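PDB 6W32: phosphatidylinositol transfer protein SFH5 from Saccharomyces cerevisiae, which transfers phosphatidylinositol between membranes, regulates plasma-membrane PtdIns(4,5)P2 homeostasis, and binds heme b, with a possible role in responses to organic oxidants. Local coordinates for residues V188-K198 / P225-D233. Residues are numbered along the deposited sequence; the frame is centred on the assembly and turned at random.
With HEM (protoporphyrin IX containing Fe), chain D.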
loop_
_atom_site.group_PDB
_atom_site.type_symbol
_atom_site.label_atom_id
_atom_site.label_comp_id
_atom_site.label_asym_id
_atom_site.label_seq_id
_atom_site.Cartn_x
_atom_site.Cartn_y
_atom_site.Cartn_z
ATOM N N VAL A 188 9.546 19.759 8.839
ATOM C CA VAL A 188 10.477 18.993 9.653
ATOM C C VAL A 188 11.650 19.864 10.068
ATOM O O VAL A 188 12.118 20.732 9.316
ATOM C CB VAL A 188 10.965 17.745 8.906
ATOM C CG1 VAL A 188 9.942 16.608 9.046
ATOM C CG2 VAL A 188 11.221 18.079 7.448
ATOM N N SER A 189 12.090 19.673 11.304
ATOM C CA SER A 189 13.304 20.291 11.795
ATOM C C SER A 189 14.376 19.231 11.817
ATOM O O SER A 189 14.103 18.085 12.164
ATOM C CB SER A 189 13.124 20.854 13.192
ATOM O OG SER A 189 14.359 20.757 13.877
ATOM N N VAL A 190 15.595 19.610 11.438
ATOM C CA VAL A 190 16.681 18.647 11.382
ATOM C C VAL A 190 17.165 18.249 12.764
ATOM O O VAL A 190 17.939 17.295 12.897
ATOM C CB VAL A 190 17.829 19.230 10.529
ATOM C CG1 VAL A 190 18.726 20.103 11.352
ATOM C CG2 VAL A 190 18.624 18.116 9.897
ATOM N N TRP A 191 16.725 18.949 13.807
ATOM C CA TRP A 191 17.080 18.547 15.169
ATOM C C TRP A 191 16.131 17.512 15.757
ATOM O O TRP A 191 16.538 16.723 16.613
ATOM C CB TRP A 191 17.130 19.773 16.082
ATOM C CG TRP A 191 17.924 20.878 15.465
ATOM C CD1 TRP A 191 17.507 22.146 15.203
ATOM C CD2 TRP A 191 19.266 20.791 14.993
ATOM N NE1 TRP A 191 18.520 22.866 14.609
ATOM C CE2 TRP A 191 19.608 22.046 14.469
ATOM C CE3 TRP A 191 20.217 19.770 14.967
ATOM C CZ2 TRP A 191 20.847 22.304 13.930
ATOM C CZ3 TRP A 191 21.454 20.031 14.424
ATOM C CH2 TRP A 191 21.759 21.278 13.917
ATOM N N ARG A 192 14.885 17.479 15.310
ATOM C CA ARG A 192 13.870 16.654 15.944
ATOM C C ARG A 192 13.693 15.343 15.187
ATOM O O ARG A 192 12.644 15.042 14.663
ATOM C CB ARG A 192 12.561 17.435 16.039
ATOM C CG ARG A 192 12.437 18.304 17.305
ATOM C CD ARG A 192 11.263 19.300 17.203
ATOM N NE ARG A 192 11.510 20.571 17.895
ATOM C CZ ARG A 192 11.547 21.760 17.293
ATOM N NH1 ARG A 192 11.351 21.848 15.980
ATOM N NH2 ARG A 192 11.783 22.860 18.001
ATOM N N MET A 193 14.740 14.546 15.148
ATOM C CA MET A 193 14.731 13.346 14.318
ATOM C C MET A 193 15.027 12.127 15.160
ATOM O O MET A 193 15.811 11.254 14.781
ATOM C CB MET A 193 15.731 13.474 13.165
ATOM C CG MET A 193 15.434 12.597 11.952
ATOM S SD MET A 193 14.027 13.089 10.902
ATOM C CE MET A 193 14.037 14.855 11.169
ATOM N N ASP A 194 14.379 12.060 16.317
ATOM C CA ASP A 194 14.668 11.095 17.370
ATOM C C ASP A 194 14.242 9.676 16.994
ATOM O O ASP A 194 13.380 9.456 16.139
ATOM C CB ASP A 194 13.930 11.500 18.626
ATOM C CG ASP A 194 12.468 11.817 18.334
ATOM O OD1 ASP A 194 11.680 10.870 18.094
ATOM O OD2 ASP A 194 12.114 13.021 18.292
ATOM N N SER A 195 14.801 8.706 17.723
ATOM C CA SER A 195 14.576 7.285 17.471
ATOM C C SER A 195 13.121 6.849 17.624
ATOM O O SER A 195 12.818 5.692 17.311
ATOM C CB SER A 195 15.441 6.442 18.404
ATOM O OG SER A 195 15.080 6.681 19.747
ATOM N N ASP A 196 12.207 7.702 18.085
ATOM C CA ASP A 196 10.799 7.331 17.998
ATOM C C ASP A 196 10.370 7.262 16.550
ATOM O O ASP A 196 9.804 6.256 16.101
ATOM C CB ASP A 196 9.923 8.318 18.764
ATOM C CG ASP A 196 9.578 7.834 20.186
ATOM O OD1 ASP A 196 10.031 6.725 20.595
ATOM O OD2 ASP A 196 8.859 8.584 20.898
ATOM N N ILE A 197 10.676 8.322 15.793
ATOM C CA ILE A 197 10.345 8.377 14.375
ATOM C C ILE A 197 11.064 7.270 13.624
ATOM O O ILE A 197 10.467 6.581 12.781
ATOM C CB ILE A 197 10.676 9.769 13.812
ATOM C CG1 ILE A 197 9.665 10.790 14.337
ATOM C CG2 ILE A 197 10.644 9.771 12.281
ATOM C CD1 ILE A 197 10.155 12.190 14.248
ATOM N N LYS A 198 12.344 7.059 13.939
ATOM C CA LYS A 198 13.082 6.007 13.254
ATOM C C LYS A 198 12.355 4.680 13.388
ATOM O O LYS A 198 12.279 3.902 12.431
ATOM C CB LYS A 198 14.511 5.920 13.799
ATOM C CG LYS A 198 15.327 7.212 13.533
ATOM C CD LYS A 198 16.833 7.019 13.341
ATOM C CE LYS A 198 17.532 8.355 13.042
ATOM N NZ LYS A 198 19.034 8.267 13.219
ATOM N N PRO A 225 14.143 19.888 2.846
ATOM C CA PRO A 225 15.453 20.555 2.727
ATOM C C PRO A 225 16.616 19.613 2.393
ATOM O O PRO A 225 16.520 18.416 2.668
ATOM C CB PRO A 225 15.636 21.180 4.115
ATOM C CG PRO A 225 14.237 21.414 4.607
ATOM C CD PRO A 225 13.391 20.293 4.050
ATOM N N THR A 226 17.726 20.121 1.821
ATOM C CA THR A 226 18.884 19.280 1.476
ATOM C C THR A 226 19.772 18.959 2.669
ATOM O O THR A 226 20.689 18.122 2.547
ATOM C CB THR A 226 19.769 19.942 0.414
ATOM O OG1 THR A 226 19.791 21.356 0.640
ATOM C CG2 THR A 226 19.247 19.665 -0.989
ATOM N N VAL A 227 19.535 19.613 3.813
ATOM C CA VAL A 227 20.253 19.270 5.036
ATOM C C VAL A 227 19.777 17.952 5.605
ATOM O O VAL A 227 20.283 17.521 6.657
ATOM C CB VAL A 227 20.113 20.394 6.077
ATOM C CG1 VAL A 227 21.084 21.568 5.716
ATOM C CG2 VAL A 227 18.678 20.859 6.194
ATOM N N PHE A 228 18.839 17.298 4.909
ATOM C CA PHE A 228 18.224 16.049 5.290
ATOM C C PHE A 228 18.800 14.864 4.535
ATOM O O PHE A 228 18.245 13.751 4.610
ATOM C CB PHE A 228 16.714 16.140 5.051
ATOM C CG PHE A 228 15.961 16.748 6.191
ATOM C CD1 PHE A 228 15.735 16.023 7.351
ATOM C CD2 PHE A 228 15.489 18.040 6.114
ATOM C CE1 PHE A 228 15.061 16.575 8.395
ATOM C CE2 PHE A 228 14.803 18.596 7.172
ATOM C CZ PHE A 228 14.598 17.872 8.310
ATOM N N GLY A 229 19.880 15.076 3.789
ATOM C CA GLY A 229 20.433 13.991 2.984
ATOM C C GLY A 229 20.783 12.765 3.808
ATOM O O GLY A 229 20.557 11.628 3.382
ATOM N N TRP A 230 21.317 12.981 5.010
ATOM C CA TRP A 230 21.707 11.866 5.855
ATOM C C TRP A 230 20.509 11.056 6.326
ATOM O O TRP A 230 20.631 9.843 6.557
ATOM C CB TRP A 230 22.447 12.392 7.056
ATOM C CG TRP A 230 21.572 13.251 7.845
ATOM C CD1 TRP A 230 21.126 14.514 7.521
ATOM C CD2 TRP A 230 20.997 12.931 9.092
ATOM N NE1 TRP A 230 20.300 14.998 8.525
ATOM C CE2 TRP A 230 20.214 14.048 9.500
ATOM C CE3 TRP A 230 21.076 11.824 9.916
ATOM C CZ2 TRP A 230 19.528 14.073 10.677
ATOM C CZ3 TRP A 230 20.389 11.843 11.057
ATOM C CH2 TRP A 230 19.617 12.962 11.447
ATOM N N VAL A 231 19.362 11.700 6.523
ATOM C CA VAL A 231 18.159 10.939 6.821
ATOM C C VAL A 231 17.826 10.032 5.651
ATOM O O VAL A 231 17.708 8.811 5.800
ATOM C CB VAL A 231 16.990 11.883 7.145
ATOM C CG1 VAL A 231 15.654 11.094 7.179
ATOM C CG2 VAL A 231 17.257 12.636 8.433
ATOM N N TYR A 232 17.696 10.619 4.459
ATOM C CA TYR A 232 17.332 9.843 3.277
ATOM C C TYR A 232 18.307 8.707 3.030
ATOM O O TYR A 232 17.912 7.617 2.611
ATOM C CB TYR A 232 17.289 10.749 2.055
ATOM C CG TYR A 232 16.721 10.125 0.803
ATOM C CD1 TYR A 232 15.408 9.682 0.754
ATOM C CD2 TYR A 232 17.492 10.049 -0.366
ATOM C CE1 TYR A 232 14.882 9.139 -0.413
ATOM C CE2 TYR A 232 16.978 9.503 -1.544
ATOM C CZ TYR A 232 15.675 9.047 -1.564
ATOM O OH TYR A 232 15.158 8.528 -2.732
ATOM N N ASP A 233 19.587 8.943 3.259
ATOM C CA ASP A 233 20.527 7.863 3.033
ATOM C C ASP A 233 20.328 6.747 4.036
ATOM O O ASP A 233 20.361 5.573 3.658
ATOM C CB ASP A 233 21.951 8.375 3.090
ATOM C CG ASP A 233 22.924 7.454 2.370
ATOM O OD1 ASP A 233 22.688 7.187 1.154
ATOM O OD2 ASP A 233 23.920 7.011 3.010
HETATM C CHA HEM D . 9.435 6.327 5.268
HETATM C CHB HEM D . 7.794 9.043 8.865
HETATM C CHC HEM D . 11.101 12.402 7.790
HETATM C CHD HEM D . 12.424 9.868 3.843
HETATM C C1A HEM D . 8.709 6.792 6.333
HETATM C C2A HEM D . 7.688 6.025 6.982
HETATM C C3A HEM D . 7.229 6.751 8.022
HETATM C C4A HEM D . 7.961 8.007 8.003
HETATM C CMA HEM D . 6.128 6.446 9.068
HETATM C CAA HEM D . 7.389 4.600 6.488
HETATM C CBA HEM D . 6.109 4.356 5.724
HETATM C CGA HEM D . 5.285 5.532 5.362
HETATM O O1A HEM D . 4.672 6.035 6.355
HETATM O O2A HEM D . 4.692 5.341 4.248
HETATM C C1B HEM D . 8.578 10.157 8.927
HETATM C C2B HEM D . 8.477 11.175 9.935
HETATM C C3B HEM D . 9.385 12.112 9.654
HETATM C C4B HEM D . 10.102 11.710 8.444
HETATM C CMB HEM D . 7.460 11.124 11.095
HETATM C CAB HEM D . 9.631 13.415 10.443
HETATM C CBB HEM D . 10.836 13.761 10.860
HETATM C C1C HEM D . 11.762 12.059 6.625
HETATM C C2C HEM D . 12.827 12.797 5.908
HETATM C C3C HEM D . 13.185 12.081 4.818
HETATM C C4C HEM D . 12.369 10.876 4.792
HETATM C CMC HEM D . 13.428 14.167 6.319
HETATM C CAC HEM D . 14.252 12.469 3.758
HETATM C CBC HEM D . 14.031 12.300 2.433
HETATM C C1D HEM D . 11.792 8.656 3.874
HETATM C C2D HEM D . 12.005 7.548 2.974
HETATM C C3D HEM D . 11.069 6.442 3.472
HETATM C C4D HEM D . 10.394 7.004 4.591
HETATM C CMD HEM D . 12.948 7.448 1.772
HETATM C CAD HEM D . 10.787 5.037 2.928
HETATM C CBD HEM D . 9.393 5.084 2.292
HETATM C CGD HEM D . 9.124 3.750 1.641
HETATM O O1D HEM D . 7.953 3.525 1.188
HETATM O O2D HEM D . 9.998 2.833 1.816
HETATM N NA HEM D . 8.868 7.985 6.979
HETATM N NB HEM D . 9.573 10.509 8.039
HETATM N NC HEM D . 11.559 10.933 5.908
HETATM N ND HEM D . 10.835 8.282 4.836
HETATM FE FE HEM D . 10.136 9.480 6.378
#
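Phe228 packs its ring against Val188, Val190 and Met193, beside the edge of the heme, and gives the largest share of the contact on the 225-233 side. Val188 CG2 lies 3.5 Å from Phe228 CZ, Val190 CG2 covers one face of the ring toward its rim, and Met193 CE comes to the edge near the ring plane. Flat and apolar, the phenyl group also meets the heme methyl CMC, beside CD1. Val188 divides its branches: CG2 goes to the phenyl ring, while CG1 reaches the heme vinyl carbon CBB at 3.5 Å. Met193 suits the same double task because its thioether is slim and flexible. Its CG stands opposite the backbone N (chi1 -156°) and 4.0 Å from Val231 CG2; beyond it the chain bends, carrying SD within 3.3 Å of HEM CBB. Val231 lays CG1 against pyrrole carbon C2C of the heme at 3.5 Å. At the exposed rim, the indole edge of Trp230 meets Val190 CG2 at NE1 (3.8 Å).

No hydrogen bond joins the two segments; they meet through apolar contacts, and both touch the heme. The loop is shaped by its own bonds: Ser189 OG accepts from Trp191 N in an ST turn, and Asp194, its short carboxylate suited to an N-cap, weakly caps helix 195-211. Lys145 NZ is hydrogen-bonded to Arg192 O. In the CRAL-TRIO domain, the loop after strand 179-184 and the start of helix 229-236 line one face of the heme and its vinyl- and methyl-bearing edge, with Ile197 of helix 195-211 on that face and Tyr232 packing onto strand 247-250.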